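Local coordinates for putative pachytene checkpoint protein 2 (Caenorhabditis elegans, PDB 4XGU), which binds and hydrolyses ATP as an AAA+ protein remodeller and probably plays a key role in chromosome recombination during meiosis, at residues G342-N347 with D352-D357; N347-D352 with N366-I371; P391-S396 with L413-E418. One frame throughout, in Å; residues are numbered along the deposited sequence.

Contact 1: residues G342-N347 with D352-D357; sequences GVVIDN and DYWPQD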
ATOM      1  N   GLY B 342      18.564  56.859  -9.725  1.00 91.66           N
ATOM      2  CA  GLY B 342      19.019  57.564 -10.910  1.00 91.78           C
ATOM      3  C   GLY B 342      19.101  56.706 -12.157  1.00 89.49           C
ATOM      4  O   GLY B 342      19.633  57.138 -13.180  1.00 94.66           O
ATOM      5  N   VAL B 343      18.577  55.489 -12.078  1.00 88.21           N
ATOM      6  CA  VAL B 343      18.565  54.596 -13.233  1.00 89.30           C
ATOM      7  C   VAL B 343      17.590  55.113 -14.287  1.00 94.92           C
ATOM      8  O   VAL B 343      17.920  55.190 -15.473  1.00 98.69           O
ATOM      9  CB  VAL B 343      18.192  53.157 -12.835  1.00 82.30           C
ATOM     10  CG1 VAL B 343      17.920  52.315 -14.068  1.00 76.06           C
ATOM     11  CG2 VAL B 343      19.299  52.538 -11.993  1.00 84.34           C
ATOM     12  N   VAL B 344      16.391  55.475 -13.842  1.00 94.24           N
ATOM     13  CA  VAL B 344      15.394  56.071 -14.724  1.00 91.04           C
ATOM     14  C   VAL B 344      15.306  57.580 -14.499  1.00 93.67           C
ATOM     15  O   VAL B 344      14.760  58.037 -13.493  1.00 94.12           O
ATOM     16  CB  VAL B 344      14.003  55.435 -14.516  1.00 79.79           C
ATOM     17  CG1 VAL B 344      12.945  56.189 -15.311  1.00 74.68           C
ATOM     18  CG2 VAL B 344      14.028  53.967 -14.914  1.00 76.19           C
ATOM     19  N   ILE B 345      15.860  58.345 -15.435  1.00 97.39           N
ATOM     20  CA  ILE B 345      15.818  59.803 -15.363  1.00102.61           C
ATOM     21  C   ILE B 345      15.156  60.381 -16.607  1.00112.79           C
ATOM     22  O   ILE B 345      15.466  59.982 -17.730  1.00114.49           O
ATOM     23  CB  ILE B 345      17.232  60.417 -15.213  1.00 93.49           C
ATOM     24  CG1 ILE B 345      17.885  59.965 -13.905  1.00 93.65           C
ATOM     25  CG2 ILE B 345      17.174  61.936 -15.272  1.00 91.72           C
ATOM     26  CD1 ILE B 345      19.258  60.564 -13.673  1.00 91.96           C
ATOM     27  N   ASP B 346      14.234  61.316 -16.396  1.00119.27           N
ATOM     28  CA  ASP B 346      13.577  62.006 -17.496  1.00122.47           C
ATOM     29  C   ASP B 346      13.158  63.406 -17.062  1.00123.30           C
ATOM     30  O   ASP B 346      12.311  63.567 -16.185  1.00118.38           O
ATOM     31  CB  ASP B 346      12.365  61.210 -17.989  1.00125.27           C
ATOM     32  CG  ASP B 346      11.844  61.704 -19.328  1.00131.67           C
ATOM     33  OD1 ASP B 346      11.576  62.915 -19.463  1.00136.62           O
ATOM     34  OD2 ASP B 346      11.706  60.877 -20.252  1.00131.97           O
ATOM     35  N   ASN B 347      13.762  64.414 -17.681  1.00132.45           N
ATOM     36  CA  ASN B 347      13.416  65.799 -17.396  1.00142.09           C
ATOM     37  C   ASN B 347      12.379  66.350 -18.373  1.00146.52           C
ATOM     38  O   ASN B 347      11.827  67.427 -18.155  1.00146.07           O
ATOM     39  CB  ASN B 347      14.669  66.676 -17.412  1.00147.89           C
ATOM     40  CG  ASN B 347      15.466  66.571 -16.127  1.00149.65           C
ATOM     41  OD1 ASN B 347      16.640  66.202 -16.138  1.00152.18           O
ATOM     42  ND2 ASN B 347      14.827  66.897 -15.009  1.00148.13           N
ATOM     43  N   ASP B 352       3.796  65.560 -12.185  1.00130.70           N
ATOM     44  CA  ASP B 352       2.353  65.404 -12.349  1.00132.88           C
ATOM     45  C   ASP B 352       2.035  64.456 -13.501  1.00129.38           C
ATOM     46  O   ASP B 352       1.073  63.685 -13.449  1.00128.20           O
ATOM     47  CB  ASP B 352       1.682  66.761 -12.588  1.00141.80           C
ATOM     48  CG  ASP B 352       1.755  67.669 -11.379  1.00147.95           C
ATOM     49  OD1 ASP B 352       1.955  67.152 -10.258  1.00144.89           O
ATOM     50  OD2 ASP B 352       1.609  68.899 -11.548  1.00155.29           O
ATOM     51  N   TYR B 353       2.860  64.522 -14.540  1.00128.82           N
ATOM     52  CA  TYR B 353       2.671  63.723 -15.743  1.00128.55           C
ATOM     53  C   TYR B 353       3.205  62.297 -15.537  1.00115.92           C
ATOM     54  O   TYR B 353       2.746  61.350 -16.180  1.00105.20           O
ATOM     55  CB  TYR B 353       3.359  64.412 -16.926  1.00138.46           C
ATOM     56  CG  TYR B 353       2.819  64.074 -18.303  1.00143.59           C
ATOM     57  CD1 TYR B 353       1.931  63.023 -18.497  1.00142.48           C
ATOM     58  CD2 TYR B 353       3.209  64.813 -19.414  1.00146.11           C
ATOM     59  CE1 TYR B 353       1.448  62.718 -19.757  1.00141.11           C
ATOM     60  CE2 TYR B 353       2.731  64.517 -20.675  1.00145.41           C
ATOM     61  CZ  TYR B 353       1.851  63.469 -20.841  1.00142.39           C
ATOM     62  OH  TYR B 353       1.372  63.173 -22.096  1.00141.37           O
ATOM     63  N   TRP B 354       4.171  62.154 -14.631  1.00112.45           N
ATOM     64  CA  TRP B 354       4.656  60.838 -14.211  1.00104.23           C
ATOM     65  C   TRP B 354       3.497  59.991 -13.685  1.00 99.92           C
ATOM     66  O   TRP B 354       2.528  60.535 -13.150  1.00109.28           O
ATOM     67  CB  TRP B 354       5.739  60.974 -13.131  1.00104.74           C
ATOM     68  CG  TRP B 354       7.142  61.182 -13.650  1.00107.62           C
ATOM     69  CD1 TRP B 354       7.575  62.179 -14.475  1.00114.22           C
ATOM     70  CD2 TRP B 354       8.289  60.382 -13.342  1.00105.58           C
ATOM     71  NE1 TRP B 354       8.923  62.042 -14.715  1.00114.51           N
ATOM     72  CE2 TRP B 354       9.389  60.951 -14.032  1.00109.36           C
ATOM     73  CE3 TRP B 354       8.507  59.243 -12.567  1.00103.18           C
ATOM     74  CZ2 TRP B 354      10.672  60.412 -13.962  1.00107.82           C
ATOM     75  CZ3 TRP B 354       9.780  58.710 -12.497  1.00103.56           C
ATOM     76  CH2 TRP B 354      10.848  59.296 -13.192  1.00105.39           C
ATOM     77  N   PRO B 355       3.587  58.659 -13.842  1.00 87.88           N
ATOM     78  CA  PRO B 355       2.536  57.766 -13.341  1.00 88.96           C
ATOM     79  C   PRO B 355       2.311  57.919 -11.840  1.00 94.80           C
ATOM     80  O   PRO B 355       3.264  57.901 -11.059  1.00 94.62           O
ATOM     81  CB  PRO B 355       3.065  56.366 -13.679  1.00 85.57           C
ATOM     82  CG  PRO B 355       4.527  56.549 -13.935  1.00 83.01           C
ATOM     83  CD  PRO B 355       4.655  57.913 -14.525  1.00 84.75           C
ATOM     84  N   GLN B 356       1.050  58.079 -11.454  1.00 99.86           N
ATOM     85  CA  GLN B 356       0.683  58.308 -10.064  1.00104.89           C
ATOM     86  C   GLN B 356      -0.047  57.098  -9.498  1.00108.98           C
ATOM     87  O   GLN B 356      -0.240  56.101 -10.192  1.00108.50           O
ATOM     88  CB  GLN B 356      -0.199  59.553  -9.945  1.00108.23           C
ATOM     89  CG  GLN B 356       0.293  60.741 -10.748  1.00111.88           C
ATOM     90  CD  GLN B 356       1.512  61.395 -10.132  1.00116.64           C
ATOM     91  OE1 GLN B 356       1.657  61.436  -8.909  1.00119.60           O
ATOM     92  NE2 GLN B 356       2.399  61.911 -10.977  1.00116.20           N
ATOM     93  N   ASP B 357      -0.456  57.191  -8.237  1.00111.28           N
ATOM     94  CA  ASP B 357      -1.259  56.142  -7.621  1.00108.72           C
ATOM     95  C   ASP B 357      -2.638  56.094  -8.269  1.00106.60           C
ATOM     96  O   ASP B 357      -3.305  57.117  -8.415  1.00110.15           O
ATOM     97  CB  ASP B 357      -1.380  56.360  -6.114  1.00113.43           C
ATOM     98  CG  ASP B 357      -0.047  56.237  -5.401  1.00119.05           C
ATOM     99  OD1 ASP B 357       0.878  55.617  -5.968  1.00113.70           O
ATOM    100  OD2 ASP B 357       0.074  56.757  -4.270  1.00126.65           O
TER
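In the C-terminal lid of this AAA+ ATPase, the long loop between helix 324-340 and helix 367-378 turns back on itself, and Trp-354 reaches across from the returning limb to Val-344 and Asp-346 on the outgoing one. The backbones stay well apart, with the CA atoms of Asp-346 and Trp-354 9.6 Å from each other, so the indole has to bridge the gap. It does this with CG anti to the carbonyl carbon (chi1 -86°) and the ring turned about the next bond (chi2 57°), which together bring the CH2-CZ2-NE1 edge to the other limb.

Trp-354 CH2 lies 4.3 Å from Val-344 CG1, the loose apolar contact of the pair, and 4.1 Å from the carbonyl O of Val-344, which lies near the ring plane at its edge. Farther along the rim, Trp-354 NE1 sits 4.0 Å from Asp-346 O, which lies in the plane of the ring but is too far for a hydrogen bond; the N-H instead makes a weak bond to Val-349 O. Asp-346 CB also lies 4.4 Å from Trp-354 CZ2, while its carboxylate serves other parts of the lid. OD1 accepts the backbone N of Val-349, and OD2 accepts that of Leu-405, where helix 405-420 starts.

Within its own limb, Trp-354 O takes a bond from Gln-356 NE2 at 2.6 Å, the donor arriving from above the carbonyl plane, 44° out of it. Met-336 and Ala-339 of helix 324-340 and Leu-405 of helix 405-420 also touch the indole, while Val-344 rests on Leu-338. A single aromatic thus joins both limbs of this irregular loop to helices 324-340 and 405-420 in the helical lid of an AAA+ ATPase.

Contact 2: residues N347-D352 with N366-I371; sequences NEVHTD and NEFTEI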
ATOM      1  N   ASN B 347      13.762  64.414 -17.681  1.00132.45           N
ATOM      2  CA  ASN B 347      13.416  65.799 -17.396  1.00142.09           C
ATOM      3  C   ASN B 347      12.379  66.350 -18.373  1.00146.52           C
ATOM      4  O   ASN B 347      11.827  67.427 -18.155  1.00146.07           O
ATOM      5  CB  ASN B 347      14.669  66.676 -17.412  1.00147.89           C
ATOM      6  CG  ASN B 347      15.466  66.571 -16.127  1.00149.65           C
ATOM      7  OD1 ASN B 347      16.640  66.202 -16.138  1.00152.18           O
ATOM      8  ND2 ASN B 347      14.827  66.897 -15.009  1.00148.13           N
ATOM      9  N   GLU B 348      12.116  65.607 -19.445  1.00149.58           N
ATOM     10  CA  GLU B 348      11.115  66.013 -20.428  1.00152.80           C
ATOM     11  C   GLU B 348       9.709  65.955 -19.839  1.00143.58           C
ATOM     12  O   GLU B 348       8.857  66.785 -20.153  1.00146.47           O
ATOM     13  CB  GLU B 348      11.192  65.126 -21.674  1.00160.20           C
ATOM     14  CG  GLU B 348      12.490  65.236 -22.457  1.00168.91           C
ATOM     15  CD  GLU B 348      12.544  64.268 -23.626  1.00173.30           C
ATOM     16  OE1 GLU B 348      11.685  63.364 -23.684  1.00173.17           O
ATOM     17  OE2 GLU B 348      13.440  64.411 -24.485  1.00176.12           O
ATOM     18  N   VAL B 349       9.475  64.965 -18.985  1.00131.42           N
ATOM     19  CA  VAL B 349       8.165  64.760 -18.374  1.00124.33           C
ATOM     20  C   VAL B 349       8.211  65.114 -16.883  1.00119.05           C
ATOM     21  O   VAL B 349       9.150  64.745 -16.177  1.00113.14           O
ATOM     22  CB  VAL B 349       7.685  63.298 -18.578  1.00101.31           C
ATOM     23  CG1 VAL B 349       8.712  62.311 -18.053  1.00104.89           C
ATOM     24  CG2 VAL B 349       6.340  63.066 -17.924  1.00 96.48           C
ATOM     25  N   HIS B 350       7.203  65.845 -16.412  1.00121.38           N
ATOM     26  CA  HIS B 350       7.198  66.343 -15.039  1.00128.72           C
ATOM     27  C   HIS B 350       6.434  65.421 -14.083  1.00135.04           C
ATOM     28  O   HIS B 350       5.726  64.514 -14.519  1.00140.98           O
ATOM     29  CB  HIS B 350       6.610  67.756 -14.987  1.00137.66           C
ATOM     30  CG  HIS B 350       7.238  68.633 -13.946  1.00144.96           C
ATOM     31  ND1 HIS B 350       6.551  69.652 -13.319  1.00150.89           N
ATOM     32  CD2 HIS B 350       8.488  68.645 -13.429  1.00145.58           C
ATOM     33  CE1 HIS B 350       7.352  70.248 -12.457  1.00152.83           C
ATOM     34  NE2 HIS B 350       8.531  69.662 -12.500  1.00150.68           N
ATOM     35  N   THR B 351       6.585  65.676 -12.784  1.00133.42           N
ATOM     36  CA  THR B 351       6.067  64.803 -11.730  1.00126.20           C
ATOM     37  C   THR B 351       4.568  64.532 -11.844  1.00126.29           C
ATOM     38  O   THR B 351       4.119  63.408 -11.624  1.00124.01           O
ATOM     39  CB  THR B 351       6.346  65.391 -10.335  1.00123.46           C
ATOM     40  OG1 THR B 351       5.411  66.441 -10.063  1.00124.34           O
ATOM     41  CG2 THR B 351       7.768  65.942 -10.264  1.00122.55           C
ATOM     42  N   ASP B 352       3.796  65.560 -12.185  1.00130.70           N
ATOM     43  CA  ASP B 352       2.353  65.404 -12.349  1.00132.88           C
ATOM     44  C   ASP B 352       2.035  64.456 -13.501  1.00129.38           C
ATOM     45  O   ASP B 352       1.073  63.685 -13.449  1.00128.20           O
ATOM     46  CB  ASP B 352       1.682  66.761 -12.588  1.00141.80           C
ATOM     47  CG  ASP B 352       1.755  67.669 -11.379  1.00147.95           C
ATOM     48  OD1 ASP B 352       1.955  67.152 -10.258  1.00144.89           O
ATOM     49  OD2 ASP B 352       1.609  68.899 -11.548  1.00155.29           O
ATOM     50  N   ASN B 366      -3.684  59.440 -16.120  1.00116.64           N
ATOM     51  CA  ASN B 366      -2.687  59.929 -17.059  1.00122.27           C
ATOM     52  C   ASN B 366      -2.444  58.865 -18.119  1.00125.88           C
ATOM     53  O   ASN B 366      -2.598  57.675 -17.843  1.00125.62           O
ATOM     54  CB  ASN B 366      -1.383  60.275 -16.334  1.00120.25           C
ATOM     55  CG  ASN B 366      -1.513  61.495 -15.434  1.00122.48           C
ATOM     56  OD1 ASN B 366      -0.751  62.452 -15.560  1.00125.92           O
ATOM     57  ND2 ASN B 366      -2.480  61.466 -14.523  1.00122.01           N
ATOM     58  N   GLU B 367      -2.086  59.278 -19.330  1.00130.08           N
ATOM     59  CA  GLU B 367      -1.846  58.306 -20.389  1.00130.64           C
ATOM     60  C   GLU B 367      -0.684  57.403 -19.994  1.00124.95           C
ATOM     61  O   GLU B 367      -0.744  56.193 -20.187  1.00128.35           O
ATOM     62  CB  GLU B 367      -1.571  58.994 -21.727  1.00139.17           C
ATOM     63  CG  GLU B 367      -1.967  58.153 -22.936  1.00144.20           C
ATOM     64  CD  GLU B 367      -3.470  57.934 -23.029  1.00150.89           C
ATOM     65  OE1 GLU B 367      -4.229  58.887 -22.749  1.00155.17           O
ATOM     66  OE2 GLU B 367      -3.892  56.810 -23.377  1.00150.62           O
ATOM     67  N   PHE B 368       0.362  57.992 -19.419  1.00113.87           N
ATOM     68  CA  PHE B 368       1.477  57.211 -18.887  1.00104.51           C
ATOM     69  C   PHE B 368       1.002  56.292 -17.769  1.00 98.45           C
ATOM     70  O   PHE B 368       1.431  55.144 -17.673  1.00 97.54           O
ATOM     71  CB  PHE B 368       2.592  58.125 -18.379  1.00103.77           C
ATOM     72  CG  PHE B 368       3.632  58.437 -19.412  1.00102.29           C
ATOM     73  CD1 PHE B 368       4.031  57.473 -20.324  1.00 96.56           C
ATOM     74  CD2 PHE B 368       4.208  59.695 -19.478  1.00106.47           C
ATOM     75  CE1 PHE B 368       4.987  57.755 -21.281  1.00 98.49           C
ATOM     76  CE2 PHE B 368       5.165  59.986 -20.432  1.00108.48           C
ATOM     77  CZ  PHE B 368       5.555  59.013 -21.336  1.00104.63           C
ATOM     78  N   THR B 369       0.116  56.810 -16.926  1.00 95.87           N
ATOM     79  CA  THR B 369      -0.546  55.998 -15.916  1.00 90.43           C
ATOM     80  C   THR B 369      -1.365  54.912 -16.606  1.00 92.40           C
ATOM     81  O   THR B 369      -1.401  53.764 -16.161  1.00 87.91           O
ATOM     82  CB  THR B 369      -1.459  56.854 -15.010  1.00 90.57           C
ATOM     83  OG1 THR B 369      -0.664  57.789 -14.271  1.00 90.38           O
ATOM     84  CG2 THR B 369      -2.238  55.981 -14.042  1.00 90.03           C
ATOM     85  N   GLU B 370      -2.004  55.282 -17.713  1.00101.30           N
ATOM     86  CA  GLU B 370      -2.837  54.357 -18.475  1.00104.52           C
ATOM     87  C   GLU B 370      -1.998  53.340 -19.250  1.00100.64           C
ATOM     88  O   GLU B 370      -2.330  52.153 -19.284  1.00103.14           O
ATOM     89  CB  GLU B 370      -3.747  55.129 -19.438  1.00109.17           C
ATOM     90  CG  GLU B 370      -4.700  54.253 -20.240  1.00117.14           C
ATOM     91  CD  GLU B 370      -5.777  53.614 -19.382  1.00128.42           C
ATOM     92  OE1 GLU B 370      -6.074  54.151 -18.293  1.00132.90           O
ATOM     93  OE2 GLU B 370      -6.328  52.571 -19.796  1.00132.62           O
ATOM     94  N   ILE B 371      -0.918  53.806 -19.871  1.00 93.36           N
ATOM     95  CA  ILE B 371      -0.030  52.924 -20.625  1.00 89.40           C
ATOM     96  C   ILE B 371       0.588  51.877 -19.703  1.00 87.42           C
ATOM     97  O   ILE B 371       0.684  50.702 -20.059  1.00 87.75           O
ATOM     98  CB  ILE B 371       1.092  53.708 -21.338  1.00 88.06           C
ATOM     99  CG1 ILE B 371       0.515  54.601 -22.434  1.00 88.74           C
ATOM    100  CG2 ILE B 371       2.093  52.757 -21.965  1.00 87.87           C
ATOM    101  CD1 ILE B 371       1.519  55.566 -23.018  1.00 86.54           C
TER
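Val-349 meets Phe-368 through one methyl and one ring carbon, CG2 to CE2 at 4.1 Å, the two side chains slanting past each other. Val-349 has CG2 anti to its own N and CG1 wedged between N and the carbonyl carbon (chi1 55°), which turns CG2 toward the ring.

The second meeting is polar but not bonding: the backbone O of Asp-352 and Asn-366 OD1 stand 3.1 Å apart, both acceptors. As modelled, the pair should be mildly unfavourable, and the contact takes no hydrogen bond from it. The other end of the side-chain amide of Asn-366, ND2, makes a weak bond to Pro-364 O, consistent with the way it is turned.

Farther out, Leu-405 touches both Val-349 and Phe-368, so the pair shares a third apolar neighbour, and Pro-406 lies against Phe-368 too. The first turn of helix 367-378, where Thr-369 OG1 has a weak bond with Gln-356 N, is thereby set between the incoming loop and the start of helix 405-420; Ile-371 touches the same helix further on, at Met-409.

Contact 3: residues P391-S396 with L413-E418; sequences PTLVYS and LEAVKE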
ATOM      1  N   PRO B 391      12.500  44.471 -13.203  1.00 63.42           N
ATOM      2  CA  PRO B 391      13.343  45.649 -13.458  1.00 63.21           C
ATOM      3  C   PRO B 391      14.777  45.346 -13.903  1.00 67.96           C
ATOM      4  O   PRO B 391      15.280  46.032 -14.792  1.00 73.46           O
ATOM      5  CB  PRO B 391      13.353  46.364 -12.105  1.00 59.74           C
ATOM      6  CG  PRO B 391      12.061  45.992 -11.492  1.00 63.46           C
ATOM      7  CD  PRO B 391      11.846  44.561 -11.885  1.00 59.96           C
ATOM      8  N   THR B 392      15.421  44.344 -13.310  1.00 68.86           N
ATOM      9  CA  THR B 392      16.808  44.045 -13.655  1.00 70.57           C
ATOM     10  C   THR B 392      16.931  43.476 -15.069  1.00 66.27           C
ATOM     11  O   THR B 392      17.987  43.571 -15.691  1.00 68.46           O
ATOM     12  CB  THR B 392      17.450  43.063 -12.653  1.00 78.60           C
ATOM     13  OG1 THR B 392      18.818  42.837 -13.018  1.00 86.12           O
ATOM     14  CG2 THR B 392      16.716  41.739 -12.645  1.00 80.29           C
ATOM     15  N   LEU B 393      15.850  42.889 -15.575  1.00 67.71           N
ATOM     16  CA  LEU B 393      15.816  42.433 -16.960  1.00 68.87           C
ATOM     17  C   LEU B 393      15.663  43.628 -17.891  1.00 74.02           C
ATOM     18  O   LEU B 393      16.245  43.665 -18.975  1.00 82.77           O
ATOM     19  CB  LEU B 393      14.677  41.434 -17.179  1.00 68.30           C
ATOM     20  CG  LEU B 393      14.508  40.889 -18.601  1.00 69.29           C
ATOM     21  CD1 LEU B 393      15.779  40.200 -19.082  1.00 68.05           C
ATOM     22  CD2 LEU B 393      13.324  39.936 -18.673  1.00 70.02           C
ATOM     23  N   VAL B 394      14.877  44.607 -17.457  1.00 75.45           N
ATOM     24  CA  VAL B 394      14.671  45.829 -18.225  1.00 74.90           C
ATOM     25  C   VAL B 394      15.967  46.628 -18.330  1.00 75.06           C
ATOM     26  O   VAL B 394      16.276  47.204 -19.374  1.00 77.83           O
ATOM     27  CB  VAL B 394      13.572  46.708 -17.592  1.00 76.03           C
ATOM     28  CG1 VAL B 394      13.427  48.018 -18.349  1.00 81.15           C
ATOM     29  CG2 VAL B 394      12.248  45.959 -17.560  1.00 78.33           C
ATOM     30  N   TYR B 395      16.730  46.642 -17.243  1.00 76.04           N
ATOM     31  CA  TYR B 395      17.984  47.384 -17.183  1.00 75.28           C
ATOM     32  C   TYR B 395      19.014  46.850 -18.174  1.00 81.14           C
ATOM     33  O   TYR B 395      19.769  47.616 -18.774  1.00 88.16           O
ATOM     34  CB  TYR B 395      18.558  47.332 -15.767  1.00 71.15           C
ATOM     35  CG  TYR B 395      19.516  48.454 -15.449  1.00 70.73           C
ATOM     36  CD1 TYR B 395      19.616  49.562 -16.279  1.00 67.53           C
ATOM     37  CD2 TYR B 395      20.325  48.403 -14.321  1.00 67.30           C
ATOM     38  CE1 TYR B 395      20.490  50.590 -15.992  1.00 73.22           C
ATOM     39  CE2 TYR B 395      21.202  49.427 -14.024  1.00 65.90           C
ATOM     40  CZ  TYR B 395      21.281  50.517 -14.864  1.00 74.41           C
ATOM     41  OH  TYR B 395      22.156  51.542 -14.575  1.00 80.70           O
ATOM     42  N   SER B 396      19.042  45.531 -18.340  1.00 82.32           N
ATOM     43  CA  SER B 396      20.011  44.892 -19.226  1.00 87.77           C
ATOM     44  C   SER B 396      19.699  45.162 -20.697  1.00 86.88           C
ATOM     45  O   SER B 396      20.608  45.269 -21.522  1.00 91.78           O
ATOM     46  CB  SER B 396      20.054  43.385 -18.970  1.00 93.36           C
ATOM     47  OG  SER B 396      18.816  42.780 -19.298  1.00 99.40           O
ATOM     48  N   LEU B 413       7.316  46.620 -21.090  1.00 78.88           N
ATOM     49  CA  LEU B 413       6.363  45.806 -21.834  1.00 86.32           C
ATOM     50  C   LEU B 413       7.059  44.635 -22.529  1.00 97.09           C
ATOM     51  O   LEU B 413       6.540  43.517 -22.546  1.00103.68           O
ATOM     52  CB  LEU B 413       5.618  46.660 -22.861  1.00 81.49           C
ATOM     53  CG  LEU B 413       4.488  45.958 -23.616  1.00 75.25           C
ATOM     54  CD1 LEU B 413       3.340  45.632 -22.672  1.00 70.67           C
ATOM     55  CD2 LEU B 413       4.012  46.811 -24.780  1.00 77.04           C
ATOM     56  N   GLU B 414       8.235  44.891 -23.094  1.00 96.87           N
ATOM     57  CA  GLU B 414       8.988  43.845 -23.774  1.00 95.53           C
ATOM     58  C   GLU B 414       9.441  42.760 -22.805  1.00 94.43           C
ATOM     59  O   GLU B 414       9.385  41.571 -23.122  1.00 97.97           O
ATOM     60  CB  GLU B 414      10.198  44.432 -24.500  1.00 97.99           C
ATOM     61  CG  GLU B 414       9.927  44.807 -25.944  1.00103.93           C
ATOM     62  CD  GLU B 414      11.108  44.513 -26.846  1.00112.08           C
ATOM     63  OE1 GLU B 414      10.901  44.362 -28.070  1.00118.32           O
ATOM     64  OE2 GLU B 414      12.244  44.427 -26.332  1.00111.50           O
ATOM     65  N   ALA B 415       9.892  43.175 -21.627  1.00 92.90           N
ATOM     66  CA  ALA B 415      10.347  42.232 -20.613  1.00 91.03           C
ATOM     67  C   ALA B 415       9.198  41.350 -20.136  1.00 87.41           C
ATOM     68  O   ALA B 415       9.371  40.145 -19.947  1.00 87.12           O
ATOM     69  CB  ALA B 415      10.971  42.973 -19.441  1.00 92.16           C
ATOM     70  N   VAL B 416       8.029  41.957 -19.949  1.00 83.68           N
ATOM     71  CA  VAL B 416       6.831  41.225 -19.545  1.00 80.74           C
ATOM     72  C   VAL B 416       6.508  40.116 -20.541  1.00 84.65           C
ATOM     73  O   VAL B 416       6.304  38.964 -20.157  1.00 85.69           O
ATOM     74  CB  VAL B 416       5.608  42.158 -19.419  1.00 76.25           C
ATOM     75  CG1 VAL B 416       4.329  41.344 -19.301  1.00 75.63           C
ATOM     76  CG2 VAL B 416       5.764  43.092 -18.228  1.00 70.16           C
ATOM     77  N   LYS B 417       6.474  40.475 -21.820  1.00 86.70           N
ATOM     78  CA  LYS B 417       6.202  39.517 -22.885  1.00 87.78           C
ATOM     79  C   LYS B 417       7.255  38.418 -22.932  1.00 86.52           C
ATOM     80  O   LYS B 417       6.937  37.250 -23.157  1.00 88.59           O
ATOM     81  CB  LYS B 417       6.129  40.231 -24.235  1.00 91.21           C
ATOM     82  CG  LYS B 417       4.733  40.293 -24.823  1.00 94.24           C
ATOM     83  CD  LYS B 417       4.505  41.598 -25.564  1.00 94.39           C
ATOM     84  CE  LYS B 417       3.157  41.599 -26.261  1.00 95.76           C
ATOM     85  NZ  LYS B 417       2.849  42.924 -26.862  1.00 96.88           N
ATOM     86  N   GLU B 418       8.509  38.799 -22.714  1.00 82.67           N
ATOM     87  CA  GLU B 418       9.606  37.845 -22.741  1.00 79.53           C
ATOM     88  C   GLU B 418       9.511  36.895 -21.555  1.00 81.72           C
ATOM     89  O   GLU B 418       9.813  35.707 -21.666  1.00 89.90           O
ATOM     90  CB  GLU B 418      10.952  38.572 -22.734  1.00 81.76           C
ATOM     91  CG  GLU B 418      12.101  37.752 -23.293  1.00 92.23           C
ATOM     92  CD  GLU B 418      13.447  38.416 -23.083  1.00103.87           C
ATOM     93  OE1 GLU B 418      14.055  38.194 -22.014  1.00106.68           O
ATOM     94  OE2 GLU B 418      13.897  39.158 -23.982  1.00109.62           O
TER
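This is helix-to-helix packing in the lid, where Leu-393 and Val-394 of helix 384-397 bear on Ala-415 of helix 405-420. The segments cross at 116° with their axes 9.3 Å apart, and the small Ala-415 stands at the crossing, its CA 6.1 Å from that of Val-394.

Ala-415 CB takes Val-394 CG2 at 3.8 Å and Leu-393 CD2 at 3.9 Å, so one methyl is gripped by two branched side chains. Leu-393 has CG anti to its backbone N (chi1 179°), which sends its methyls across to the other helix. There Glu-418, extended beyond CG, slants past them, its OE1 3.8 Å from Leu-393 CD2. The charge is met by Lys-397, which forms a salt bridge with Glu-418 OE2. Leu-393 also packs on Tyr-152 of a neighbouring subunit.

Replacing Leu-393 by an alanine would probably leave Ala-415 CB with Val-394 alone across the contact and open a gap beside Glu-418 OE1. The chemistry is thus split: apolar methyls fill the crossing, while at its margin a carboxylate rests on leucine carbon and finds its ionic partner in a lysine of the facing helix.

How the contacts relate
Contacts 1 and 2 are neighbours, their centres about 7 Å apart, and their segments alternate along the chain, sharing Asn-347 and Asp-352. They also touch where Pro-355 CA of contact 1 lies 3.3 Å from Thr-369 OG1 of contact 2. Contact 3 comes later in the chain, its centre about 18 Å from that of contact 1 and about 20 Å from that of contact 2. It touches contact 1 through Val-343 CG1 on Tyr-395 CE1 at 3.6 Å, whereas nearest atoms of contacts 2 and 3 stay about 6 Å apart. Tyr-395 also makes a cation-pi contact with Arg-158 of a neighbouring subunit. All three lie in the lid, away from the ADP pocket.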